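Beta-fructofuranosidase (Arthrobacter, PDB 3WPU) belongs to the levansucrase/invertase family of enzymes, whose members share a five-bladed beta-propeller fold. Local coordinates at residues 76-81 against 97-102; 162-167 against 244-249; 248-253 against 260-265; 306-311 against 335-340. All coordinates share one frame; numbering follows the deposited sequence. Where two conformers were deposited one is given.

Overall arrangement
The contacts follow one another from the N terminus without nesting. Contact 1 closes the 15 residues between segments 76-81 and 97-102, on strands 72-81 and 93-102, the first two of a propeller blade. Contact 2 brings together residues separated by 76 others, setting strand 159-169, innermost in the next blade, beside strand 245-250 of the blade after that. Contact 3 begins where contact 2 ends, shares F248 and T249 with it, and closes the short hairpin to strand 260-266. Contact 4 joins strand 305-313 of this blade to the loop entering the following one. R339 of contact 4 reaches back to T77 of contact 1 and D246 of contact 2, tying blades together near the middle of the propeller.

Contact 1: residues 76-81 against 97-102; sequences DTWPLT and FSLVAD
T77 OG1 is gripped twice: S98 OG donates a 2.9 Å hydrogen bond to it across the strands, while T77 OG1 itself donates to the carbonyl of W75. T77 and S98 form a non-hydrogen-bonded antiparallel pair whose CA atoms are 4.2 Å apart, so two short hydroxyl side chains on the same face of the sheet can meet directly. Each holds its oxygen beside its own backbone N (chi1 -63° in T77, -58° in S98). At the next pair W78 and F97 exchange two nearly straight backbone bonds, W78 N to F97 O at 2.8 Å and F97 N to W78 O at 2.9 Å, and L99 N adds a third to D76 O. This is the pairing of the first two strands in a four-stranded propeller blade. On the other face the indole of W78 leans over F97, its CG lodged between backbone N and carbonyl carbon (chi1 56°). F97 CB makes a CH-pi contact, 3.6 Å from the centroid of the W78 five-membered ring, while the phenyl is slid aside and barely overlaps the indole. W78 NE1 is buried without a partner in the model, 3.4 Å from F97 CB. L99 CD2 reaches the indole edge at W78 CH2, 4.0 Å away, and its other methyl lies alongside D76. The carboxylate of D76 is held beyond these strands by S422 and a glycerol.

Contact 2: residues 162-167 against 244-249; sequences QWSGSA and FRDPFT. With GOL (glycerol), chain C.
R245, D246 and P247, the Arg-Asp-Pro motif of this family, open the innermost strand of one propeller blade and face 162-167, the innermost strand of the blade before. The strand axes are almost parallel, 4° apart, yet no backbone hydrogen bond joins them; side chains, a glycerol and a water join backbone groups across the gap. The glycerol, probably from the crystallisation liquor, uses O3 to accept from S164 N at 3.0 Å and donate to D246 OD1 at 2.9 Å, and is also bonded to H111, D76 and W75. Its C1 lies over the centre of the W163 ring, 3.7 Å above the plane, and C3 rests 3.6 Å from R245 CD. R245 extends past the indole, its guanidinium steeply inclined to it, toward a salt bridge with E338. The pyrrolidine ring of P247 sits against backbone: P247 CD is 3.4 Å from S164 O, and P247 CG touches G165 CA, where the absence of a side chain admits the ring. S166 OG donates to P247 O at 2.8 Å from above the carbonyl plane. The S166 hydroxyl, turned toward 244-249 by a chi1 of 50°, also accepts from a water that in turn accepts a hydrogen bond from T249 N. D246 OD2 meets R339 N. Strand 72-81 lies beside 162-167; T180 of strand 174-184 contacts W163, R245 and P247, and strand 260-266 flanks 244-249 through M261 and V262.

Contact 3: residues 248-253 against 260-265; sequences FTFEDP and FMVFEG
F260 CB sits over the face of the F250 ring, a CH-pi contact 3.9 Å from the centroid, with F250 CZ the nearest ring atom at 3.5 Å. F250 swings its ring over its own backbone (chi1 56°), which bends the phenyl back across the neighbouring strand. At its edge, in its plane, it meets F248 O, and F250 CE2 touches V262 CG1 at 4.1 Å. V262 also runs side by side with F248, one branch for each phenylalanine, as suits a compact beta-branched residue between two large rings. The opposite face of the sheet carries T249 and M261; M261, bent at chi3, brings CE to T249 CG2 at 4.1 Å. T249 OG1 turns elsewhere, to R168. The backbone fixes this register. F248 N to V262 O and V262 N to F248 O are both 2.9 Å, and F250 and F260 exchange two more bonds. Of the latter, F260 N to F250 O is nearly straight, whereas F250 N to F260 O is more bent, with an N-H...O angle of 143°. Beyond the strands, D252 holds the turn with both carboxylate oxygens, on A254 N and H255 ND1. L310 and L324, from the blade's outer two strands, pack on F260, and I342 of the next blade touches F250. The arrangement is the antiparallel beta hairpin formed by the two inner strands of a propeller blade.

Contact 4: residues 306-311 against 335-340; sequences GNVGLA and DQTERP
T337 OG1 donates a weak 3.0 Å hydrogen bond to N307 O, the one such bond across this contact. Threonine serves here twice, since its CB also packs on V308. Backbone meets backbone at G306, whose lack of a side chain lets D335 O come within 3.4 Å of G306 CA. The apolar part centres on V308, whose two methyls divide the work. V308 CG1, anti to the backbone N (chi1 174°), reaches P340 CB at 3.7 Å, and V308 CG2 lies 3.9 Å from T337 CB. V308 and P340 run antiparallel, flank to flank, the stiff pyrrolidine ring giving the valine a compact apolar surface. E338 and R339 have their polar partners elsewhere: E338 forms a salt bridge with R245, the R339 guanidinium bonds T77 O through NH2, and the R339 backbone N bonds D246 OD2. Strand 305-313 runs between 260-266 and 321-331 in its propeller blade. Segment 335-340 is the link into strand 340-345 of the next blade, with P340 touching V262 and L351.

Contact 1: residues 76-81 against 97-102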
loop_
_atom_site.group_PDB
_atom_site.type_symbol
_atom_site.label_atom_id
_atom_site.label_comp_id
_atom_site.label_asym_id
_atom_site.label_seq_id
_atom_site.Cartn_x
_atom_site.Cartn_y
_atom_site.Cartn_z
ATOM N N ASP A 76 3.167 -6.778 -4.304
ATOM C CA ASP A 76 2.811 -5.995 -3.104
ATOM C C ASP A 76 3.499 -6.557 -1.856
ATOM O O ASP A 76 3.395 -7.745 -1.574
ATOM C CB ASP A 76 1.328 -6.004 -2.794
ATOM C CG ASP A 76 0.443 -5.595 -3.942
ATOM O OD1 ASP A 76 0.892 -5.370 -5.072
ATOM O OD2 ASP A 76 -0.766 -5.526 -3.680
ATOM N N THR A 77 4.177 -5.688 -1.112
ATOM C CA THR A 77 4.966 -6.079 0.030
ATOM C C THR A 77 4.604 -5.163 1.196
ATOM O O THR A 77 4.326 -3.966 1.006
ATOM C CB THR A 77 6.451 -6.022 -0.310
ATOM O OG1 THR A 77 6.691 -6.996 -1.357
ATOM C CG2 THR A 77 7.326 -6.284 0.892
ATOM N N TRP A 78 4.643 -5.732 2.388
ATOM C CA TRP A 78 4.466 -4.951 3.619
ATOM C C TRP A 78 5.359 -5.395 4.771
ATOM O O TRP A 78 5.684 -6.580 4.920
ATOM C CB TRP A 78 3.014 -4.914 4.072
ATOM C CG TRP A 78 2.336 -6.245 4.290
ATOM C CD1 TRP A 78 2.157 -6.891 5.477
ATOM C CD2 TRP A 78 1.699 -7.046 3.296
ATOM N NE1 TRP A 78 1.439 -8.055 5.284
ATOM C CE2 TRP A 78 1.168 -8.181 3.942
ATOM C CE3 TRP A 78 1.562 -6.933 1.901
ATOM C CZ2 TRP A 78 0.487 -9.192 3.243
ATOM C CZ3 TRP A 78 0.873 -7.914 1.222
ATOM C CH2 TRP A 78 0.376 -9.058 1.890
ATOM N N PRO A 79 5.733 -4.425 5.630
ATOM C CA PRO A 79 6.548 -4.718 6.810
ATOM C C PRO A 79 5.687 -5.197 7.986
ATOM O O PRO A 79 4.476 -5.224 7.895
ATOM C CB PRO A 79 7.163 -3.347 7.135
ATOM C CG PRO A 79 6.097 -2.391 6.748
ATOM C CD PRO A 79 5.447 -2.986 5.513
ATOM N N LEU A 80 6.343 -5.578 9.065
ATOM C CA LEU A 80 5.681 -5.847 10.321
ATOM C C LEU A 80 5.558 -4.513 11.059
ATOM O O LEU A 80 6.560 -3.794 11.214
ATOM C CB LEU A 80 6.541 -6.813 11.108
ATOM C CG LEU A 80 5.977 -7.534 12.292
ATOM C CD1 LEU A 80 4.592 -8.089 11.957
ATOM C CD2 LEU A 80 6.973 -8.648 12.642
ATOM N N THR A 81 4.349 -4.178 11.515
ATOM C CA THR A 81 4.094 -2.868 12.070
ATOM C C THR A 81 3.428 -2.920 13.418
ATOM O O THR A 81 2.865 -3.931 13.799
ATOM C CB THR A 81 3.208 -2.025 11.133
ATOM O OG1 THR A 81 1.994 -2.728 10.816
ATOM C CG2 THR A 81 3.949 -1.737 9.835
ATOM N N PHE A 97 6.322 -9.324 4.458
ATOM C CA PHE A 97 5.335 -10.169 3.783
ATOM C C PHE A 97 5.143 -9.660 2.383
ATOM O O PHE A 97 5.123 -8.440 2.166
ATOM C CB PHE A 97 4.000 -10.117 4.526
ATOM C CG PHE A 97 4.024 -10.810 5.853
ATOM C CD1 PHE A 97 3.817 -12.175 5.939
ATOM C CD2 PHE A 97 4.234 -10.094 7.010
ATOM C CE1 PHE A 97 3.822 -12.826 7.158
ATOM C CE2 PHE A 97 4.234 -10.738 8.237
ATOM C CZ PHE A 97 4.031 -12.095 8.312
ATOM N N SER A 98 5.009 -10.584 1.426
ATOM C CA SER A 98 4.827 -10.234 0.033
ATOM C C SER A 98 3.815 -11.133 -0.663
ATOM O O SER A 98 3.707 -12.325 -0.345
ATOM C CB SER A 98 6.132 -10.395 -0.755
ATOM O OG SER A 98 7.215 -9.630 -0.249
ATOM N N LEU A 99 3.114 -10.577 -1.659
ATOM C CA LEU A 99 2.376 -11.389 -2.606
ATOM C C LEU A 99 3.414 -12.030 -3.520
ATOM O O LEU A 99 4.306 -11.338 -4.020
ATOM C CB LEU A 99 1.400 -10.561 -3.454
ATOM C CG LEU A 99 0.294 -9.837 -2.681
ATOM C CD1 LEU A 99 -0.762 -9.327 -3.631
ATOM C CD2 LEU A 99 -0.283 -10.762 -1.625
ATOM N N VAL A 100 3.333 -13.343 -3.636
ATOM C CA VAL A 100 4.251 -14.098 -4.508
ATOM C C VAL A 100 3.465 -15.036 -5.413
ATOM O O VAL A 100 2.365 -15.476 -5.081
ATOM C CB VAL A 100 5.320 -14.871 -3.693
ATOM C CG1 VAL A 100 6.163 -13.924 -2.826
ATOM C CG2 VAL A 100 4.707 -15.952 -2.822
ATOM N N ALA A 101 4.052 -15.370 -6.565
ATOM C CA ALA A 101 3.454 -16.260 -7.521
ATOM C C ALA A 101 4.606 -17.057 -8.097
ATOM O O ALA A 101 5.722 -16.541 -8.160
ATOM C CB ALA A 101 2.737 -15.510 -8.634
ATOM N N ASP A 102 4.324 -18.296 -8.482
ATOM C CA ASP A 102 5.371 -19.148 -9.030
ATOM C C ASP A 102 5.967 -18.564 -10.299
ATOM O O ASP A 102 5.249 -18.040 -11.156
ATOM C CB ASP A 102 4.853 -20.549 -9.251
ATOM C CG ASP A 102 4.452 -21.219 -7.946
ATOM O OD1 ASP A 102 3.307 -21.723 -7.865
ATOM O OD2 ASP A 102 5.285 -21.198 -7.015
#

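Contact 2: residues 162-167 against 244-249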
loop_
_atom_site.group_PDB
_atom_site.type_symbol
_atom_site.label_atom_id
_atom_site.label_comp_id
_atom_site.label_asym_id
_atom_site.label_seq_id
_atom_site.Cartn_x
_atom_site.Cartn_y
_atom_site.Cartn_z
ATOM N N GLN A 162 -4.569 -15.291 -1.894
ATOM C CA GLN A 162 -4.324 -14.323 -0.848
ATOM C C GLN A 162 -3.806 -13.066 -1.520
ATOM O O GLN A 162 -2.852 -13.102 -2.304
ATOM C CB GLN A 162 -3.340 -14.824 0.197
ATOM C CG GLN A 162 -3.773 -16.102 0.889
ATOM C CD GLN A 162 -2.845 -17.266 0.624
ATOM O OE1 GLN A 162 -1.646 -17.087 0.525
ATOM N NE2 GLN A 162 -3.395 -18.474 0.572
ATOM N N TRP A 163 -4.515 -11.976 -1.276
ATOM C CA TRP A 163 -4.151 -10.653 -1.774
ATOM C C TRP A 163 -3.699 -9.754 -0.592
ATOM O O TRP A 163 -3.654 -10.233 0.546
ATOM C CB TRP A 163 -5.327 -10.106 -2.591
ATOM C CG TRP A 163 -5.448 -10.660 -4.007
ATOM C CD1 TRP A 163 -4.661 -11.597 -4.613
ATOM C CD2 TRP A 163 -6.440 -10.286 -4.954
ATOM N NE1 TRP A 163 -5.098 -11.810 -5.912
ATOM C CE2 TRP A 163 -6.190 -11.014 -6.146
ATOM C CE3 TRP A 163 -7.492 -9.375 -4.934
ATOM C CZ2 TRP A 163 -6.996 -10.872 -7.289
ATOM C CZ3 TRP A 163 -8.290 -9.222 -6.089
ATOM C CH2 TRP A 163 -8.025 -9.967 -7.247
ATOM N N SER A 164 -3.408 -8.467 -0.851
ATOM C CA SER A 164 -2.623 -7.597 0.030
ATOM C C SER A 164 -3.330 -7.275 1.331
ATOM O O SER A 164 -4.535 -7.335 1.424
ATOM C CB SER A 164 -2.284 -6.257 -0.661
ATOM O OG SER A 164 -1.232 -5.578 0.014
ATOM N N GLY A 165 -2.528 -6.915 2.308
ATOM C CA GLY A 165 -3.033 -6.400 3.572
ATOM C C GLY A 165 -1.904 -5.743 4.330
ATOM O O GLY A 165 -1.226 -4.841 3.812
ATOM N N SER A 166 -1.733 -6.159 5.586
ATOM C CA SER A 166 -0.788 -5.572 6.529
ATOM C C SER A 166 -0.556 -6.593 7.651
ATOM O O SER A 166 -1.249 -7.625 7.713
ATOM C CB SER A 166 -1.344 -4.269 7.115
ATOM O OG SER A 166 -2.660 -4.482 7.582
ATOM N N ALA A 167 0.384 -6.320 8.559
ATOM C CA ALA A 167 0.732 -7.291 9.600
ATOM C C ALA A 167 1.156 -6.575 10.868
ATOM O O ALA A 167 2.072 -5.761 10.840
ATOM C CB ALA A 167 1.835 -8.219 9.124
ATOM N N PHE A 244 -12.631 -4.610 -3.539
ATOM C CA PHE A 244 -12.800 -4.709 -2.065
ATOM C C PHE A 244 -11.593 -5.454 -1.546
ATOM O O PHE A 244 -11.486 -6.662 -1.724
ATOM C CB PHE A 244 -14.104 -5.415 -1.673
ATOM C CG PHE A 244 -14.387 -5.351 -0.194
ATOM C CD1 PHE A 244 -15.032 -4.261 0.356
ATOM C CD2 PHE A 244 -14.006 -6.396 0.630
ATOM C CE1 PHE A 244 -15.241 -4.200 1.731
ATOM C CE2 PHE A 244 -14.242 -6.351 1.987
ATOM C CZ PHE A 244 -14.863 -5.248 2.532
ATOM N N ARG A 245 -10.622 -4.725 -1.029
ATOM C CA ARG A 245 -9.344 -5.329 -0.647
ATOM C C ARG A 245 -8.427 -4.381 0.091
ATOM O O ARG A 245 -8.737 -3.191 0.235
ATOM C CB ARG A 245 -8.618 -5.853 -1.925
ATOM C CG ARG A 245 -8.342 -4.817 -2.993
ATOM C CD ARG A 245 -7.585 -5.482 -4.150
ATOM N NE ARG A 245 -7.398 -4.588 -5.276
ATOM C CZ ARG A 245 -8.281 -4.337 -6.233
ATOM N NH1 ARG A 245 -9.460 -4.944 -6.271
ATOM N NH2 ARG A 245 -7.956 -3.504 -7.212
ATOM N N ASP A 246 -7.313 -4.942 0.562
ATOM C CA ASP A 246 -6.118 -4.231 1.035
ATOM C C ASP A 246 -6.308 -3.556 2.423
ATOM O O ASP A 246 -6.176 -2.335 2.511
ATOM C CB ASP A 246 -5.671 -3.145 0.062
ATOM C CG ASP A 246 -5.385 -3.662 -1.359
ATOM O OD1 ASP A 246 -5.246 -4.883 -1.540
ATOM O OD2 ASP A 246 -5.401 -2.810 -2.315
ATOM N N PRO A 247 -6.526 -4.352 3.478
ATOM C CA PRO A 247 -6.710 -3.778 4.833
ATOM C C PRO A 247 -5.394 -3.254 5.441
ATOM O O PRO A 247 -4.376 -3.966 5.470
ATOM C CB PRO A 247 -7.201 -4.977 5.645
ATOM C CG PRO A 247 -6.597 -6.149 4.961
ATOM C CD PRO A 247 -6.736 -5.815 3.508
ATOM N N PHE A 248 -5.442 -2.025 5.961
ATOM C CA PHE A 248 -4.352 -1.401 6.708
ATOM C C PHE A 248 -4.930 -0.913 8.047
ATOM O O PHE A 248 -5.824 -0.081 8.025
ATOM C CB PHE A 248 -3.805 -0.200 5.909
ATOM C CG PHE A 248 -2.800 0.648 6.669
ATOM C CD1 PHE A 248 -1.454 0.348 6.624
ATOM C CD2 PHE A 248 -3.212 1.726 7.457
ATOM C CE1 PHE A 248 -0.511 1.097 7.319
ATOM C CE2 PHE A 248 -2.273 2.494 8.137
ATOM C CZ PHE A 248 -0.935 2.175 8.099
ATOM N N THR A 249 -4.408 -1.423 9.163
ATOM C CA THR A 249 -4.922 -1.071 10.520
ATOM C C THR A 249 -3.996 -0.120 11.248
ATOM O O THR A 249 -2.787 -0.073 10.986
ATOM C CB THR A 249 -5.184 -2.314 11.414
ATOM O OG1 THR A 249 -3.960 -2.822 11.980
ATOM C CG2 THR A 249 -5.969 -3.396 10.678
HETATM C C1 GOL C . -3.770 -8.286 -6.863
HETATM O O1 GOL C . -2.698 -8.958 -7.545
HETATM C C2 GOL C . -3.252 -7.787 -5.505
HETATM O O2 GOL C . -2.140 -6.908 -5.762
HETATM C C3 GOL C . -4.360 -7.087 -4.708
HETATM O O3 GOL C . -4.045 -6.884 -3.316
HETATM O O HOH W 1 -2.355 -3.493 10.041
#

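Contact 3: residues 248-253 against 260-265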
loop_
_atom_site.group_PDB
_atom_site.type_symbol
_atom_site.label_atom_id
_atom_site.label_comp_id
_atom_site.label_asym_id
_atom_site.label_seq_id
_atom_site.Cartn_x
_atom_site.Cartn_y
_atom_site.Cartn_z
ATOM N N PHE A 248 -5.442 -2.025 5.961
ATOM C CA PHE A 248 -4.352 -1.401 6.708
ATOM C C PHE A 248 -4.930 -0.913 8.047
ATOM O O PHE A 248 -5.824 -0.081 8.025
ATOM C CB PHE A 248 -3.805 -0.200 5.909
ATOM C CG PHE A 248 -2.800 0.648 6.669
ATOM C CD1 PHE A 248 -1.454 0.348 6.624
ATOM C CD2 PHE A 248 -3.212 1.726 7.457
ATOM C CE1 PHE A 248 -0.511 1.097 7.319
ATOM C CE2 PHE A 248 -2.273 2.494 8.137
ATOM C CZ PHE A 248 -0.935 2.175 8.099
ATOM N N THR A 249 -4.408 -1.423 9.163
ATOM C CA THR A 249 -4.922 -1.071 10.520
ATOM C C THR A 249 -3.996 -0.120 11.248
ATOM O O THR A 249 -2.787 -0.073 10.986
ATOM C CB THR A 249 -5.184 -2.314 11.414
ATOM O OG1 THR A 249 -3.960 -2.822 11.980
ATOM C CG2 THR A 249 -5.969 -3.396 10.678
ATOM N N PHE A 250 -4.545 0.630 12.219
ATOM C CA PHE A 250 -3.777 1.663 12.853
ATOM C C PHE A 250 -4.565 2.199 14.038
ATOM O O PHE A 250 -5.769 1.987 14.119
ATOM C CB PHE A 250 -3.517 2.838 11.906
ATOM C CG PHE A 250 -4.762 3.441 11.321
ATOM C CD1 PHE A 250 -5.334 4.585 11.879
ATOM C CD2 PHE A 250 -5.403 2.855 10.215
ATOM C CE1 PHE A 250 -6.469 5.144 11.334
ATOM C CE2 PHE A 250 -6.536 3.414 9.679
ATOM C CZ PHE A 250 -7.081 4.556 10.239
ATOM N N GLU A 251 -3.839 2.857 14.926
ATOM C CA GLU A 251 -4.438 3.723 15.918
ATOM C C GLU A 251 -4.323 5.160 15.442
ATOM O O GLU A 251 -3.266 5.607 14.984
ATOM C CB GLU A 251 -3.709 3.582 17.248
ATOM C CG GLU A 251 -4.355 4.364 18.388
ATOM C CD GLU A 251 -3.532 4.294 19.664
ATOM O OE1 GLU A 251 -2.466 4.926 19.724
ATOM O OE2 GLU A 251 -3.985 3.651 20.616
ATOM N N ASP A 252 -5.418 5.892 15.593
ATOM C CA ASP A 252 -5.478 7.316 15.346
ATOM C C ASP A 252 -5.066 8.026 16.638
ATOM O O ASP A 252 -5.685 7.774 17.667
ATOM C CB ASP A 252 -6.912 7.663 14.978
ATOM C CG ASP A 252 -7.131 9.138 14.726
ATOM O OD1 ASP A 252 -6.154 9.913 14.631
ATOM O OD2 ASP A 252 -8.317 9.483 14.618
ATOM N N PRO A 253 -4.050 8.907 16.587
ATOM C CA PRO A 253 -3.647 9.640 17.803
ATOM C C PRO A 253 -4.824 10.393 18.443
ATOM O O PRO A 253 -4.873 10.567 19.685
ATOM C CB PRO A 253 -2.567 10.608 17.295
ATOM C CG PRO A 253 -2.016 9.950 16.070
ATOM C CD PRO A 253 -3.141 9.173 15.463
ATOM N N PHE A 260 -8.574 1.231 13.968
ATOM C CA PHE A 260 -9.278 1.460 12.716
ATOM C C PHE A 260 -8.574 0.735 11.600
ATOM O O PHE A 260 -7.473 0.240 11.780
ATOM C CB PHE A 260 -9.363 2.942 12.380
ATOM C CG PHE A 260 -10.234 3.707 13.330
ATOM C CD1 PHE A 260 -11.594 3.800 13.096
ATOM C CD2 PHE A 260 -9.688 4.316 14.436
ATOM C CE1 PHE A 260 -12.421 4.486 13.984
ATOM C CE2 PHE A 260 -10.510 5.007 15.324
ATOM C CZ PHE A 260 -11.858 5.088 15.084
ATOM N N MET A 261 -9.269 0.668 10.478
ATOM C CA MET A 261 -8.748 0.056 9.252
ATOM C C MET A 261 -9.231 0.867 8.071
ATOM O O MET A 261 -10.394 1.248 8.013
ATOM C CB MET A 261 -9.282 -1.375 9.153
ATOM C CG MET A 261 -8.963 -2.140 7.845
ATOM S SD MET A 261 -10.032 -3.579 7.662
ATOM C CE MET A 261 -9.558 -4.597 9.057
ATOM N N VAL A 262 -8.352 1.070 7.091
ATOM C CA VAL A 262 -8.767 1.525 5.785
ATOM C C VAL A 262 -8.530 0.422 4.773
ATOM O O VAL A 262 -7.749 -0.511 4.999
ATOM C CB VAL A 262 -8.105 2.861 5.327
ATOM C CG1 VAL A 262 -8.579 4.014 6.213
ATOM C CG2 VAL A 262 -6.603 2.792 5.347
ATOM N N PHE A 263 -9.294 0.510 3.699
ATOM C CA PHE A 263 -9.244 -0.485 2.645
ATOM C C PHE A 263 -9.832 0.128 1.381
ATOM O O PHE A 263 -10.473 1.167 1.422
ATOM C CB PHE A 263 -10.044 -1.738 3.051
ATOM C CG PHE A 263 -11.442 -1.434 3.498
ATOM C CD1 PHE A 263 -12.482 -1.400 2.586
ATOM C CD2 PHE A 263 -11.706 -1.152 4.814
ATOM C CE1 PHE A 263 -13.757 -1.075 2.968
ATOM C CE2 PHE A 263 -12.993 -0.821 5.208
ATOM C CZ PHE A 263 -14.015 -0.795 4.291
ATOM N N GLU A 264 -9.527 -0.480 0.237
ATOM C CA GLU A 264 -10.145 -0.111 -1.016
ATOM C C GLU A 264 -11.536 -0.699 -1.182
ATOM O O GLU A 264 -11.742 -1.892 -0.974
ATOM C CB GLU A 264 -9.283 -0.601 -2.208
ATOM C CG GLU A 264 -9.944 -0.285 -3.539
ATOM C CD GLU A 264 -9.163 -0.787 -4.742
ATOM O OE1 GLU A 264 -8.188 -1.516 -4.549
ATOM O OE2 GLU A 264 -9.572 -0.452 -5.876
ATOM N N GLY A 265 -12.477 0.138 -1.598
ATOM C CA GLY A 265 -13.794 -0.298 -2.048
ATOM C C GLY A 265 -14.208 0.396 -3.331
ATOM O O GLY A 265 -13.388 1.081 -3.984
#

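Contact 4: residues 306-311 against 335-340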
loop_
_atom_site.group_PDB
_atom_site.type_symbol
_atom_site.label_atom_id
_atom_site.label_comp_id
_atom_site.label_asym_id
_atom_site.label_seq_id
_atom_site.Cartn_x
_atom_site.Cartn_y
_atom_site.Cartn_z
ATOM N N GLY A 306 -14.390 4.474 -7.537
ATOM C CA GLY A 306 -13.583 3.961 -6.463
ATOM C C GLY A 306 -13.824 4.722 -5.178
ATOM O O GLY A 306 -14.176 5.903 -5.205
ATOM N N ASN A 307 -13.618 4.035 -4.075
ATOM C CA ASN A 307 -13.591 4.687 -2.771
ATOM C C ASN A 307 -12.570 4.091 -1.812
ATOM O O ASN A 307 -11.968 3.031 -2.059
ATOM C CB ASN A 307 -14.998 4.852 -2.133
ATOM C CG ASN A 307 -15.613 3.550 -1.613
ATOM O OD1 ASN A 307 -14.993 2.497 -1.624
ATOM N ND2 ASN A 307 -16.858 3.641 -1.133
ATOM N N VAL A 308 -12.395 4.776 -0.689
ATOM C CA VAL A 308 -11.572 4.300 0.393
ATOM C C VAL A 308 -12.483 4.183 1.591
ATOM O O VAL A 308 -13.104 5.158 2.013
ATOM C CB VAL A 308 -10.372 5.228 0.731
ATOM C CG1 VAL A 308 -9.657 4.714 1.955
ATOM C CG2 VAL A 308 -9.417 5.280 -0.466
ATOM N N GLY A 309 -12.542 2.968 2.116
ATOM C CA GLY A 309 -13.364 2.648 3.278
ATOM C C GLY A 309 -12.661 2.757 4.605
ATOM O O GLY A 309 -11.437 2.812 4.694
ATOM N N LEU A 310 -13.478 2.837 5.661
ATOM C CA LEU A 310 -13.018 2.870 7.045
ATOM C C LEU A 310 -13.836 1.827 7.824
ATOM O O LEU A 310 -15.039 1.624 7.550
ATOM C CB LEU A 310 -13.253 4.254 7.661
ATOM C CG LEU A 310 -12.622 4.488 9.037
ATOM C CD1 LEU A 310 -11.101 4.479 9.022
ATOM C CD2 LEU A 310 -13.146 5.792 9.641
ATOM N N ALA A 311 -13.170 1.150 8.751
ATOM C CA ALA A 311 -13.822 0.227 9.672
ATOM C C ALA A 311 -13.185 0.406 11.037
ATOM O O ALA A 311 -12.051 0.885 11.170
ATOM C CB ALA A 311 -13.712 -1.215 9.213
ATOM N N ASP A 335 -11.617 4.275 -11.013
ATOM C CA ASP A 335 -12.122 2.968 -10.614
ATOM C C ASP A 335 -11.452 2.457 -9.339
ATOM O O ASP A 335 -12.062 1.708 -8.565
ATOM C CB ASP A 335 -11.824 1.963 -11.762
ATOM C CG ASP A 335 -12.403 0.579 -11.519
ATOM O OD1 ASP A 335 -13.569 0.451 -11.045
ATOM O OD2 ASP A 335 -11.676 -0.402 -11.828
ATOM N N GLN A 336 -10.194 2.841 -9.151
ATOM C CA GLN A 336 -9.324 2.156 -8.209
ATOM C C GLN A 336 -8.434 3.087 -7.390
ATOM O O GLN A 336 -7.454 3.611 -7.863
ATOM C CB GLN A 336 -8.482 1.129 -8.984
ATOM C CG GLN A 336 -9.269 -0.061 -9.459
ATOM C CD GLN A 336 -8.355 -1.182 -9.902
ATOM O OE1 GLN A 336 -8.756 -2.319 -9.950
ATOM N NE2 GLN A 336 -7.095 -0.856 -10.168
ATOM N N THR A 337 -8.821 3.327 -6.130
ATOM C CA THR A 337 -7.955 3.955 -5.169
ATOM C C THR A 337 -7.410 2.792 -4.325
ATOM O O THR A 337 -8.027 2.359 -3.351
ATOM C CB THR A 337 -8.784 4.931 -4.303
ATOM O OG1 THR A 337 -10.030 4.305 -3.989
ATOM C CG2 THR A 337 -9.105 6.205 -5.085
ATOM N N GLU A 338 -6.274 2.241 -4.742
ATOM C CA GLU A 338 -5.766 1.009 -4.171
ATOM C C GLU A 338 -4.867 1.225 -2.955
ATOM O O GLU A 338 -4.313 2.316 -2.773
ATOM C CB GLU A 338 -4.972 0.246 -5.242
ATOM C CG GLU A 338 -5.789 -0.005 -6.474
ATOM C CD GLU A 338 -5.071 -0.896 -7.457
ATOM O OE1 GLU A 338 -4.974 -2.112 -7.191
ATOM O OE2 GLU A 338 -4.698 -0.379 -8.525
ATOM N N ARG A 339 -4.681 0.167 -2.173
ATOM C CA ARG A 339 -3.738 0.158 -1.083
ATOM C C ARG A 339 -3.692 1.422 -0.214
ATOM O O ARG A 339 -2.642 2.048 -0.003
ATOM C CB ARG A 339 -2.350 -0.144 -1.629
ATOM C CG ARG A 339 -1.539 -0.712 -0.542
ATOM C CD ARG A 339 -0.160 -1.120 -0.955
ATOM N NE ARG A 339 0.442 -1.640 0.253
ATOM C CZ ARG A 339 1.549 -2.345 0.294
ATOM N NH1 ARG A 339 2.249 -2.595 -0.836
ATOM N NH2 ARG A 339 1.970 -2.753 1.467
ATOM N N PRO A 340 -4.849 1.791 0.321
ATOM C CA PRO A 340 -4.869 2.989 1.146
ATOM C C PRO A 340 -4.118 2.781 2.467
ATOM O O PRO A 340 -4.126 1.693 3.052
ATOM C CB PRO A 340 -6.353 3.206 1.391
ATOM C CG PRO A 340 -6.944 1.838 1.339
ATOM C CD PRO A 340 -6.168 1.154 0.221
#